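Local coordinates for protein acyl-CoA dehydrogenase (Mycobacterium thermoresistibile, PDB 3PFD) that probably catalyses the FAD-dependent conversion of saturated acyl-CoA thioesters into their 2,3-dehydroacyl-CoA products, handing the electrons to an acceptor, at residues I112-E117 and A248-D253; M182-P187 and N192-F197; A32-E37 and A91-S96; R27-A32 and S62-I67; I305-L310 and K334-D339. All coordinates share one frame; numbering follows the deposited sequence.

Contact 1: residues I112-E117 and A248-D253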
# COMPACT_ATOMS: atom_id res chain seq x y z
N ILE C 112 34.26 -0.73 20.45
CA ILE C 112 34.66 0.65 20.23
C ILE C 112 33.96 1.57 21.24
O ILE C 112 34.59 2.48 21.79
CB ILE C 112 34.38 1.12 18.77
CG1 ILE C 112 35.38 0.49 17.80
CG2 ILE C 112 34.43 2.64 18.66
CD1 ILE C 112 34.86 0.31 16.36
N LEU C 113 32.68 1.32 21.50
CA LEU C 113 31.87 2.16 22.38
C LEU C 113 32.21 2.02 23.88
O LEU C 113 32.18 3.00 24.62
CB LEU C 113 30.37 1.91 22.15
CG LEU C 113 29.71 2.43 20.86
CD1 LEU C 113 28.32 1.82 20.62
CD2 LEU C 113 29.63 3.95 20.83
N ARG C 114 32.53 0.80 24.32
CA ARG C 114 32.55 0.49 25.74
C ARG C 114 33.81 -0.28 26.18
O ARG C 114 34.00 -0.50 27.38
CB ARG C 114 31.28 -0.28 26.16
CG ARG C 114 29.92 0.40 25.87
CD ARG C 114 29.58 1.61 26.78
NE ARG C 114 28.15 1.96 26.67
CZ ARG C 114 27.63 2.91 25.89
NH1 ARG C 114 28.41 3.69 25.14
NH2 ARG C 114 26.33 3.10 25.87
N GLY C 115 34.65 -0.69 25.23
CA GLY C 115 35.85 -1.47 25.54
C GLY C 115 37.01 -0.63 26.07
O GLY C 115 37.07 0.58 25.83
N SER C 116 37.91 -1.28 26.80
CA SER C 116 39.09 -0.62 27.36
C SER C 116 40.13 -0.45 26.27
O SER C 116 40.14 -1.21 25.29
CB SER C 116 39.69 -1.47 28.47
OG SER C 116 40.19 -2.68 27.95
N GLU C 117 41.01 0.52 26.44
CA GLU C 117 42.14 0.71 25.54
C GLU C 117 42.91 -0.58 25.38
O GLU C 117 43.25 -0.99 24.26
CB GLU C 117 43.06 1.81 26.05
CG GLU C 117 42.32 3.02 26.59
CD GLU C 117 41.46 3.70 25.53
OE1 GLU C 117 41.97 3.87 24.39
OE2 GLU C 117 40.30 4.06 25.83
N ALA C 248 24.85 -4.11 23.66
CA ALA C 248 24.15 -4.66 22.49
C ALA C 248 23.13 -3.66 21.93
O ALA C 248 23.08 -3.43 20.73
CB ALA C 248 23.47 -5.99 22.83
N LEU C 249 22.33 -3.06 22.82
CA LEU C 249 21.33 -2.08 22.41
C LEU C 249 21.96 -0.83 21.81
O LEU C 249 21.50 -0.31 20.80
CB LEU C 249 20.43 -1.69 23.58
CG LEU C 249 19.56 -2.76 24.24
CD1 LEU C 249 18.68 -2.09 25.32
CD2 LEU C 249 18.71 -3.53 23.19
N ALA C 250 23.02 -0.34 22.45
CA ALA C 250 23.76 0.83 21.95
C ALA C 250 24.44 0.55 20.60
O ALA C 250 24.50 1.43 19.75
CB ALA C 250 24.78 1.31 23.00
N THR C 251 24.94 -0.68 20.41
CA THR C 251 25.55 -1.11 19.15
C THR C 251 24.55 -0.93 18.00
O THR C 251 24.86 -0.30 16.99
CB THR C 251 26.02 -2.58 19.22
OG1 THR C 251 27.06 -2.70 20.19
CG2 THR C 251 26.54 -3.10 17.86
N LEU C 252 23.35 -1.48 18.18
CA LEU C 252 22.27 -1.41 17.16
C LEU C 252 21.90 0.03 16.79
O LEU C 252 21.64 0.32 15.62
CB LEU C 252 21.05 -2.20 17.62
CG LEU C 252 21.21 -3.73 17.73
CD1 LEU C 252 20.01 -4.33 18.45
CD2 LEU C 252 21.41 -4.38 16.34
N ASP C 253 21.89 0.93 17.77
CA ASP C 253 21.69 2.36 17.52
C ASP C 253 22.68 2.88 16.48
O ASP C 253 22.31 3.69 15.60
CB ASP C 253 21.90 3.19 18.80
CG ASP C 253 20.67 3.25 19.69
OD1 ASP C 253 19.56 2.92 19.21
OD2 ASP C 253 20.83 3.63 20.88

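Contact 2: residues M182-P187 and N192-F197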
# COMPACT_ATOMS: atom_id res chain seq x y z
N MET C 182 27.89 -12.36 23.42
CA MET C 182 27.21 -12.10 24.70
C MET C 182 26.85 -13.39 25.37
O MET C 182 26.41 -14.34 24.72
CB MET C 182 25.94 -11.25 24.58
CG MET C 182 25.79 -10.35 23.41
SD MET C 182 27.03 -9.08 23.21
CE MET C 182 27.67 -9.60 21.64
N ALA C 183 27.00 -13.40 26.69
CA ALA C 183 26.68 -14.55 27.50
C ALA C 183 26.25 -14.09 28.88
O ALA C 183 26.58 -12.99 29.31
CB ALA C 183 27.88 -15.49 27.58
N VAL C 184 25.47 -14.93 29.55
CA VAL C 184 24.96 -14.67 30.89
C VAL C 184 26.09 -14.81 31.91
O VAL C 184 26.79 -15.83 31.95
CB VAL C 184 23.83 -15.65 31.22
CG1 VAL C 184 23.24 -15.38 32.61
CG2 VAL C 184 22.74 -15.55 30.15
N THR C 185 26.30 -13.77 32.70
CA THR C 185 27.19 -13.88 33.86
C THR C 185 26.38 -14.07 35.14
O THR C 185 26.88 -14.60 36.12
CB THR C 185 28.16 -12.70 33.97
OG1 THR C 185 27.46 -11.46 33.73
CG2 THR C 185 29.28 -12.86 32.94
N ASP C 186 25.11 -13.66 35.12
CA ASP C 186 24.22 -13.87 36.26
C ASP C 186 22.76 -14.04 35.84
O ASP C 186 22.08 -13.04 35.52
CB ASP C 186 24.37 -12.78 37.32
CG ASP C 186 23.70 -13.15 38.65
OD1 ASP C 186 22.78 -13.99 38.65
OD2 ASP C 186 24.09 -12.59 39.68
N PRO C 187 22.29 -15.30 35.83
CA PRO C 187 20.94 -15.70 35.45
C PRO C 187 19.85 -14.96 36.22
O PRO C 187 18.77 -14.74 35.69
CB PRO C 187 20.90 -17.19 35.78
CG PRO C 187 22.33 -17.63 35.67
CD PRO C 187 23.17 -16.46 36.09
N ASN C 192 20.29 -7.34 33.07
CA ASN C 192 21.40 -6.74 33.80
C ASN C 192 22.45 -7.76 34.24
O ASN C 192 23.42 -7.42 34.93
CB ASN C 192 20.90 -5.94 35.02
CG ASN C 192 20.59 -4.48 34.69
OD1 ASN C 192 21.26 -3.87 33.86
ND2 ASN C 192 19.58 -3.91 35.35
N GLY C 193 22.25 -9.02 33.83
CA GLY C 193 23.20 -10.10 34.11
C GLY C 193 23.82 -10.66 32.86
O GLY C 193 24.33 -11.77 32.87
N ILE C 194 23.79 -9.88 31.77
CA ILE C 194 24.46 -10.25 30.51
C ILE C 194 25.80 -9.53 30.39
O ILE C 194 25.89 -8.35 30.69
CB ILE C 194 23.61 -9.91 29.24
CG1 ILE C 194 22.19 -10.48 29.34
CG2 ILE C 194 24.34 -10.33 27.94
CD1 ILE C 194 22.06 -11.90 29.02
N SER C 195 26.82 -10.24 29.93
CA SER C 195 28.08 -9.58 29.62
C SER C 195 28.52 -9.82 28.17
O SER C 195 27.99 -10.68 27.47
CB SER C 195 29.17 -9.99 30.62
OG SER C 195 28.74 -9.71 31.93
N ALA C 196 29.50 -9.03 27.73
CA ALA C 196 30.01 -9.12 26.36
C ALA C 196 31.52 -9.35 26.37
O ALA C 196 32.25 -8.72 27.15
CB ALA C 196 29.65 -7.86 25.58
N PHE C 197 31.98 -10.27 25.51
CA PHE C 197 33.38 -10.69 25.45
C PHE C 197 33.91 -10.77 24.02
O PHE C 197 33.18 -11.10 23.07
CB PHE C 197 33.55 -12.08 26.07
CG PHE C 197 32.95 -12.23 27.44
CD1 PHE C 197 33.73 -12.03 28.58
CD2 PHE C 197 31.60 -12.57 27.59
CE1 PHE C 197 33.17 -12.17 29.86
CE2 PHE C 197 31.02 -12.70 28.86
CZ PHE C 197 31.80 -12.50 30.00

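Contact 3: residues A32-E37 and A91-S96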
# COMPACT_ATOMS: atom_id res chain seq x y z
N ALA C 32 33.54 2.32 -8.35
CA ALA C 32 34.45 1.79 -9.37
C ALA C 32 34.99 0.43 -8.93
O ALA C 32 34.98 -0.52 -9.70
CB ALA C 32 35.59 2.76 -9.67
N LEU C 33 35.41 0.33 -7.68
CA LEU C 33 35.86 -0.94 -7.13
C LEU C 33 34.74 -1.98 -7.15
O LEU C 33 34.96 -3.12 -7.56
CB LEU C 33 36.39 -0.76 -5.71
CG LEU C 33 37.08 -2.00 -5.17
CD1 LEU C 33 38.27 -1.55 -4.38
CD2 LEU C 33 36.17 -2.88 -4.32
N ALA C 34 33.54 -1.60 -6.70
CA ALA C 34 32.45 -2.55 -6.70
C ALA C 34 32.12 -3.03 -8.12
O ALA C 34 32.00 -4.23 -8.34
CB ALA C 34 31.23 -1.98 -6.02
N GLU C 35 32.03 -2.12 -9.08
CA GLU C 35 31.64 -2.50 -10.44
C GLU C 35 32.73 -3.33 -11.15
O GLU C 35 32.43 -4.25 -11.90
CB GLU C 35 31.21 -1.28 -11.26
CG GLU C 35 29.72 -0.92 -11.03
CD GLU C 35 29.28 0.34 -11.73
OE1 GLU C 35 30.12 1.00 -12.39
OE2 GLU C 35 28.08 0.70 -11.64
N LYS C 36 33.99 -3.00 -10.88
CA LYS C 36 35.11 -3.66 -11.52
C LYS C 36 35.48 -4.98 -10.83
O LYS C 36 35.66 -5.99 -11.50
CB LYS C 36 36.34 -2.74 -11.59
CG LYS C 36 36.19 -1.51 -12.51
CD LYS C 36 37.38 -0.54 -12.32
CE LYS C 36 37.34 0.65 -13.29
NZ LYS C 36 38.32 1.72 -12.90
N GLU C 37 35.59 -4.94 -9.51
CA GLU C 37 36.18 -6.05 -8.73
C GLU C 37 35.19 -6.95 -8.00
O GLU C 37 35.54 -8.07 -7.61
CB GLU C 37 37.20 -5.51 -7.71
CG GLU C 37 38.31 -4.63 -8.29
CD GLU C 37 39.32 -5.38 -9.17
OE1 GLU C 37 39.39 -6.64 -9.12
OE2 GLU C 37 40.06 -4.69 -9.92
N ALA C 91 26.51 -3.06 -1.72
CA ALA C 91 25.24 -3.82 -1.75
C ALA C 91 24.50 -3.70 -3.08
O ALA C 91 23.74 -4.62 -3.49
CB ALA C 91 24.33 -3.37 -0.60
N ARG C 92 24.70 -2.56 -3.73
CA ARG C 92 24.21 -2.28 -5.07
C ARG C 92 24.61 -3.37 -6.06
O ARG C 92 23.88 -3.60 -7.04
CB ARG C 92 24.76 -0.93 -5.56
CG ARG C 92 24.14 -0.36 -6.83
CD ARG C 92 24.57 1.10 -7.06
NE ARG C 92 24.32 1.47 -8.45
CZ ARG C 92 25.15 1.24 -9.47
NH1 ARG C 92 26.36 0.70 -9.27
NH2 ARG C 92 24.78 1.58 -10.70
N VAL C 93 25.77 -4.00 -5.85
CA VAL C 93 26.21 -5.07 -6.78
C VAL C 93 26.25 -6.47 -6.16
O VAL C 93 26.14 -7.49 -6.88
CB VAL C 93 27.55 -4.74 -7.52
CG1 VAL C 93 27.46 -3.41 -8.34
CG2 VAL C 93 28.75 -4.72 -6.55
N ASP C 94 26.40 -6.53 -4.83
CA ASP C 94 26.47 -7.83 -4.18
C ASP C 94 26.24 -7.70 -2.69
O ASP C 94 27.09 -7.19 -1.96
CB ASP C 94 27.84 -8.46 -4.46
CG ASP C 94 28.01 -9.79 -3.82
OD1 ASP C 94 27.41 -10.06 -2.75
OD2 ASP C 94 28.82 -10.57 -4.37
N CYS C 95 25.08 -8.15 -2.25
CA CYS C 95 24.68 -7.93 -0.87
C CYS C 95 25.51 -8.80 0.07
O CYS C 95 25.92 -8.32 1.13
CB CYS C 95 23.18 -8.17 -0.69
SG CYS C 95 22.48 -7.69 0.90
N SER C 96 25.81 -10.04 -0.32
CA SER C 96 26.70 -10.85 0.54
C SER C 96 28.03 -10.14 0.81
O SER C 96 28.51 -10.12 1.93
CB SER C 96 26.94 -12.25 -0.00
OG SER C 96 25.71 -12.96 -0.13

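Contact 4: residues R27-A32 and S62-I67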
# COMPACT_ATOMS: atom_id res chain seq x y z
N ARG C 27 32.29 8.05 -2.99
CA ARG C 27 31.31 7.29 -3.74
C ARG C 27 31.84 6.82 -5.08
O ARG C 27 31.65 5.66 -5.44
CB ARG C 27 30.02 8.08 -3.93
CG ARG C 27 28.85 7.19 -4.41
CD ARG C 27 27.62 8.01 -4.75
NE ARG C 27 26.99 8.61 -3.57
CZ ARG C 27 26.13 7.99 -2.75
NH1 ARG C 27 25.60 8.65 -1.74
NH2 ARG C 27 25.81 6.71 -2.90
N GLU C 28 32.52 7.71 -5.81
CA GLU C 28 33.08 7.38 -7.12
C GLU C 28 34.11 6.24 -7.02
O GLU C 28 34.11 5.31 -7.83
CB GLU C 28 33.66 8.65 -7.82
CG GLU C 28 32.58 9.72 -8.12
CD GLU C 28 33.10 11.01 -8.80
OE1 GLU C 28 32.48 11.43 -9.80
OE2 GLU C 28 34.09 11.63 -8.33
N ALA C 29 34.97 6.32 -6.00
CA ALA C 29 35.99 5.30 -5.74
C ALA C 29 35.41 3.94 -5.35
O ALA C 29 35.84 2.92 -5.88
CB ALA C 29 36.97 5.78 -4.68
N ILE C 30 34.45 3.92 -4.41
CA ILE C 30 33.84 2.64 -4.03
C ILE C 30 32.99 2.03 -5.12
O ILE C 30 33.02 0.82 -5.30
CB ILE C 30 33.08 2.64 -2.67
CG1 ILE C 30 32.63 1.23 -2.30
CG2 ILE C 30 31.92 3.60 -2.67
CD1 ILE C 30 33.78 0.21 -2.17
N ARG C 31 32.25 2.85 -5.87
CA ARG C 31 31.49 2.36 -7.02
C ARG C 31 32.39 1.71 -8.07
O ARG C 31 32.02 0.69 -8.65
CB ARG C 31 30.67 3.45 -7.70
CG ARG C 31 29.81 2.90 -8.86
CD ARG C 31 28.79 3.85 -9.37
NE ARG C 31 27.62 3.85 -8.48
CZ ARG C 31 26.43 4.38 -8.77
NH1 ARG C 31 26.22 4.98 -9.94
NH2 ARG C 31 25.46 4.32 -7.87
N ALA C 32 33.54 2.32 -8.35
CA ALA C 32 34.45 1.79 -9.37
C ALA C 32 34.99 0.43 -8.93
O ALA C 32 34.98 -0.52 -9.70
CB ALA C 32 35.59 2.76 -9.67
N SER C 62 42.27 -2.32 -0.96
CA SER C 62 42.03 -0.91 -1.20
C SER C 62 41.61 -0.17 0.09
O SER C 62 41.30 1.01 0.05
CB SER C 62 40.99 -0.72 -2.28
OG SER C 62 39.71 -1.09 -1.77
N GLY C 63 41.62 -0.89 1.23
CA GLY C 63 41.29 -0.31 2.53
C GLY C 63 39.84 0.10 2.71
O GLY C 63 39.56 1.04 3.43
N PHE C 64 38.92 -0.60 2.04
CA PHE C 64 37.49 -0.30 2.15
C PHE C 64 36.70 -1.23 3.08
O PHE C 64 35.48 -1.11 3.18
CB PHE C 64 36.83 -0.27 0.76
CG PHE C 64 36.94 1.07 0.08
CD1 PHE C 64 36.27 2.18 0.60
CD2 PHE C 64 37.71 1.23 -1.06
CE1 PHE C 64 36.38 3.42 -0.02
CE2 PHE C 64 37.81 2.46 -1.68
CZ PHE C 64 37.15 3.56 -1.16
N SER C 65 37.39 -2.12 3.79
CA SER C 65 36.69 -3.19 4.49
C SER C 65 36.18 -2.85 5.88
O SER C 65 35.29 -3.53 6.40
CB SER C 65 37.55 -4.45 4.54
OG SER C 65 38.58 -4.27 5.49
N ALA C 66 36.75 -1.82 6.51
CA ALA C 66 36.33 -1.44 7.86
C ALA C 66 36.71 0.01 8.16
O ALA C 66 37.45 0.29 9.13
CB ALA C 66 36.94 -2.41 8.91
N ILE C 67 36.21 0.93 7.33
CA ILE C 67 36.68 2.33 7.37
C ILE C 67 36.28 3.10 8.64
O ILE C 67 36.81 4.17 8.89
CB ILE C 67 36.29 3.14 6.12
CG1 ILE C 67 34.78 3.42 6.08
CG2 ILE C 67 36.78 2.42 4.85
CD1 ILE C 67 34.33 4.14 4.83

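Contact 5: residues I305-L310 and K334-D339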
# COMPACT_ATOMS: atom_id res chain seq x y z
N ILE C 305 13.35 5.31 -2.99
CA ILE C 305 14.79 5.09 -2.73
C ILE C 305 15.51 6.36 -2.21
O ILE C 305 16.36 6.28 -1.29
CB ILE C 305 15.54 4.59 -3.96
CG1 ILE C 305 15.10 3.17 -4.33
CG2 ILE C 305 17.05 4.62 -3.71
CD1 ILE C 305 15.63 2.71 -5.70
N GLU C 306 15.17 7.51 -2.78
CA GLU C 306 15.86 8.75 -2.38
C GLU C 306 15.43 9.15 -0.96
O GLU C 306 16.26 9.58 -0.18
CB GLU C 306 15.62 9.89 -3.38
CG GLU C 306 16.27 11.23 -3.01
CD GLU C 306 17.83 11.17 -2.89
OE1 GLU C 306 18.47 10.19 -3.33
OE2 GLU C 306 18.42 12.13 -2.36
N ALA C 307 14.15 9.01 -0.63
CA ALA C 307 13.69 9.26 0.74
C ALA C 307 14.39 8.34 1.75
O ALA C 307 14.91 8.80 2.77
CB ALA C 307 12.17 9.11 0.86
N ALA C 308 14.44 7.06 1.43
CA ALA C 308 15.14 6.09 2.29
C ALA C 308 16.62 6.48 2.47
O ALA C 308 17.14 6.45 3.59
CB ALA C 308 15.02 4.72 1.72
N ARG C 309 17.28 6.85 1.36
CA ARG C 309 18.72 7.21 1.39
C ARG C 309 18.98 8.39 2.36
O ARG C 309 19.84 8.31 3.25
CB ARG C 309 19.26 7.50 -0.03
CG ARG C 309 20.72 7.95 -0.06
CD ARG C 309 21.24 8.31 -1.46
NE ARG C 309 21.44 7.12 -2.29
CZ ARG C 309 20.66 6.75 -3.31
NH1 ARG C 309 19.61 7.49 -3.66
NH2 ARG C 309 20.94 5.63 -3.98
N LEU C 310 18.24 9.48 2.17
CA LEU C 310 18.39 10.65 3.02
C LEU C 310 18.14 10.37 4.51
O LEU C 310 18.84 10.91 5.38
CB LEU C 310 17.48 11.76 2.53
CG LEU C 310 17.86 12.20 1.12
CD1 LEU C 310 16.71 13.02 0.51
CD2 LEU C 310 19.18 13.01 1.18
N LYS C 334 16.28 2.14 9.18
CA LYS C 334 16.43 0.73 8.85
C LYS C 334 15.08 0.12 8.37
O LYS C 334 15.03 -0.55 7.31
CB LYS C 334 17.04 -0.04 10.03
CG LYS C 334 17.50 -1.53 9.74
CD LYS C 334 16.29 -2.48 9.77
CE LYS C 334 16.67 -3.94 9.97
NZ LYS C 334 15.48 -4.86 9.77
N CYS C 335 14.01 0.36 9.13
CA CYS C 335 12.68 -0.18 8.78
C CYS C 335 12.21 0.34 7.43
O CYS C 335 11.81 -0.44 6.56
CB CYS C 335 11.64 0.15 9.88
SG CYS C 335 10.02 -0.60 9.63
N PHE C 336 12.27 1.66 7.23
CA PHE C 336 11.80 2.27 5.95
C PHE C 336 12.63 1.80 4.74
O PHE C 336 12.08 1.36 3.73
CB PHE C 336 11.83 3.80 6.03
CG PHE C 336 11.20 4.49 4.83
CD1 PHE C 336 9.82 4.40 4.60
CD2 PHE C 336 11.98 5.24 3.96
CE1 PHE C 336 9.24 5.05 3.51
CE2 PHE C 336 11.41 5.91 2.86
CZ PHE C 336 10.03 5.81 2.63
N ALA C 337 13.95 1.92 4.83
CA ALA C 337 14.79 1.48 3.71
C ALA C 337 14.55 0.04 3.31
O ALA C 337 14.53 -0.29 2.13
CB ALA C 337 16.28 1.73 3.95
N SER C 338 14.39 -0.84 4.30
CA SER C 338 14.22 -2.27 3.99
C SER C 338 12.85 -2.53 3.40
O SER C 338 12.72 -3.33 2.48
CB SER C 338 14.48 -3.16 5.23
OG SER C 338 13.66 -2.77 6.32
N ASP C 339 11.83 -1.84 3.92
CA ASP C 339 10.51 -1.90 3.29
C ASP C 339 10.58 -1.41 1.84
O ASP C 339 10.01 -2.02 0.94
CB ASP C 339 9.44 -1.11 4.07
CG ASP C 339 9.04 -1.79 5.37
OD1 ASP C 339 9.44 -2.94 5.59
OD2 ASP C 339 8.35 -1.18 6.18

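Contact 1: residues I112-E117 and A248-D253
Leu113 has its CG beside its own backbone N and anti to the carbonyl carbon (chi1 -73°), a torsion that swings CD1 toward Ala250. Its neighbour Arg114 bends at chi2 (-73°), and the bend carries the guanidinium over to the same alanine. Both belong to the seam of the acyl-CoA dehydrogenase fold where the all-helical N-terminal domain meets the helical C-terminal domain: here the end of helix 95-114 comes up against helix 244-253. The approach is loose at the level of the backbone, the nearest CA atoms, those of Leu113 and Thr251, being 7.8 Å apart, and side chains have to bridge the difference. The CD1 methyl of Leu113 lies 3.9 Å from Ala250 O and 4.3 Å from Ala250 CB. Leucine suits this place because its branched end puts a methyl on the helix surface formed by Ala250 and the adjoining backbone, and the same side chain also touches His254. On the other helix the small alanine lets both partners come close to the helix surface. Thr251 takes a lesser share, since its side chain is buried against Leu106 and Met109 of helix 95-114, and its OG1 is hydrogen-bonded to Thr247 O within its own helix, which satisfies a polar atom in a buried setting. That side chain lies about 10 Å from the bound reduced flavin. At the exposed margin, Arg114 NH2 meets the Ala250 CB methyl at 3.7 Å, obliquely to the guanidinium plane.

Contact 2: residues M182-P187 and N192-F197
An antiparallel beta hairpin of the middle, beta-rich domain makes this contact, with strand 178-184 pairing with strand 194-200 just before the connecting turn. Ala183 and Ser195 form the hydrogen-bonded pair, flanked by the non-hydrogen-bonded pairs Met182-Ala196 and Val184-Ile194. The bond from Ser195 N to Ala183 O measures 2.8 Å and is nearly straight at 172°; the return bond, Ala183 N to Ser195 O, is 3.0 Å. Closer to the turn, Gly193 O accepts from two amides, Thr185 N at 2.8 Å and Asp186 N at 3.0 Å, the latter on a lone pair in the carbonyl plane. Having no side chain, Gly193 can make a CA-H...O contact of 3.4 Å from its CA to Asp186 O, so glycine suits this tight end. Met182, Val184, Ile194 and Ala196 share one face, where Met182 SD rests 3.7 Å from Ala196 CB. Ala183 and Ser195 point to the opposite face. There Thr185 OG1 lies between its backbone N and carbonyl carbon (chi1 44°), which turns it toward Ser195 OG for a 2.8 Å hydrogen bond; Ser195 OG is also bonded to Gly242 N. The methyl CG2 of Thr185 meets the Phe197 ring at its edge, 3.9 Å from CZ. Beyond the hairpin, strand 134-137 flanks 178-184 and strand 237-238 flanks 194-200, while Ala154 of strand 153-157 packs on Ala183, Thr185 and Phe197, and Trp161 stacks edge-to-face with the Phe197 ring.

Contact 3: residues A32-E37 and A91-S96
Within the N-terminal helical domain, a salt bridge and an apolar pair, Glu35-Arg92 and Ala34-Val93, join helix 24-47 to the turn that leads into helix 95-114. That second helix starts with an N-cap, Asp94, whose OD1 takes the amide of Ala97. Just ahead of it, Val93 places CG2 3.7 Å from Ala34 CB; the small alanine lets the turn come near, and the compact valine touches Ile38 and Ala39 of helix 24-47 as well. The salt bridge lies toward the solvent side. Glu35 is extended beyond CG, and its OE2 receives Arg92 NH1 at 2.9 Å with an N-H...O angle of 165°. The oxygen lies almost in the guanidinium plane, at its edge, whereas the nitrogen comes in on the anti side of OE2, well out of the carboxylate plane, and the two groups are tilted 48° apart. Arg92 stretches from CG to NE, and its NH2 also pairs with Asp272. Because the guanidinium of Arg31 lies close by, the two carboxylates probably offset the like charges, so that Arg92 can tie two helices together through a single positive group.

Contact 4: residues R27-A32 and S62-I67
The CB of Phe64 points toward helix 24-47, and from there CG comes within 4.0 Å of Ile30 CD1. That methyl sits over one face of the ring, 4.2 Å from the centroid and 19° off the ring normal, a CH-pi contact displaced toward the rim. At the ring edge CD2 is the atom nearest Ser62 OG, which lies in the ring plane and is hydrogen-bonded back to Ala58 O. At the tip, CZ is 4.2 Å from Ala29 CB, reached obliquely. Ile30 has CG1 anti to its backbone N (chi1 -174°), which sends CD1 out to the aromatic face, while its neighbours include Leu59 and Glu89. The contact belongs to the N-terminal helical domain, where helix 24-47 is packed against the segment that follows helix 53-61. Gly63 ends that helix in a Schellman motif, and its positive phi of 68°, readily taken by a residue without CB, takes the chain out of the helix just before Phe64, whose CB is thereby directed at helix 24-47. The bulky flat ring can then span the gap of 7.8 Å between the CA atoms of Ile30 and Phe64, with Leu26 and Leu59 also touching it. Isoleucine suits the inner side through its long, branched reach, and alanine the more exposed rim, where little bulk is called for. As the meeting is entirely apolar, this contact probably contributes to the packing of the two segments through dispersion and burial of hydrocarbon.

Contact 5: residues I305-L310 and K334-D339
Ala308 and Ala337 form the tight part of this helix pair, where helices 292-321 and 326-352 of the C-terminal helical domain run antiparallel in the bundle characteristic of acyl-CoA dehydrogenases. Their CA atoms are only 4.8 Å apart, and Ala308 CB touches both Ala337 CA, at 3.8 Å, and Ala337 CB. Alanine suits both positions, since its small methyl permits the close approach, the short helix axes coming to 8.9 Å at an angle of 154°. Phe336 lies beside the alanine pair: its CG is anti to the backbone N (chi1 -173°), which swings the ring across to the other helix. The edge does the touching, with CE2 3.5 Å from Ala308 N and 3.8 Å from Ala307 CB, both near the ring plane, and CD2 against Ala308 CB. Met303 and Met311 of the second subunit pack on Phe336 and Ala307 respectively, so this part is enclosed by the subunit interface. By contrast, the far flank of helix 292-321 is polar and partly exposed, and its Glu306 and Arg309 do not touch residues 334-339. There Arg309 NH1 binds Glu306 OE1 at 2.9 Å, Arg309 also pairs with Glu88, and Glu306 OE2 reaches Arg318 of the second subunit. The chemistry thus divides across helix 292-321: small apolar groups and a ring edge pack the interior of the pair, while the charges of Glu306 and Arg309 sit on the outer flank, where they probably neutralise one another and help join the subunits.

How the contacts relate
Contacts 2 and 5 are buried, whereas contacts 1, 3 and 4 are only partly so, and their chemistry follows suit. Contact 2 relies mainly on backbone hydrogen bonds within a sheet, with one between side-chain hydroxyls; contact 5 packs helices by alanine and an aromatic edge; contact 4 is apolar, contact 1 mostly apolar with an arginine at its edge, and contact 3 adds a surface salt bridge. Contacts 3 and 4 share helix 24-47 and Ala32, and meet where the guanidiniums of Arg31 and Arg92 are neighbours. Contacts 1 and 3 both use helix 95-114, at opposite ends, with centres 29 Å apart. Contact 2 is nested in the loop that contact 1 closes, their nearest atoms about 5 Å apart.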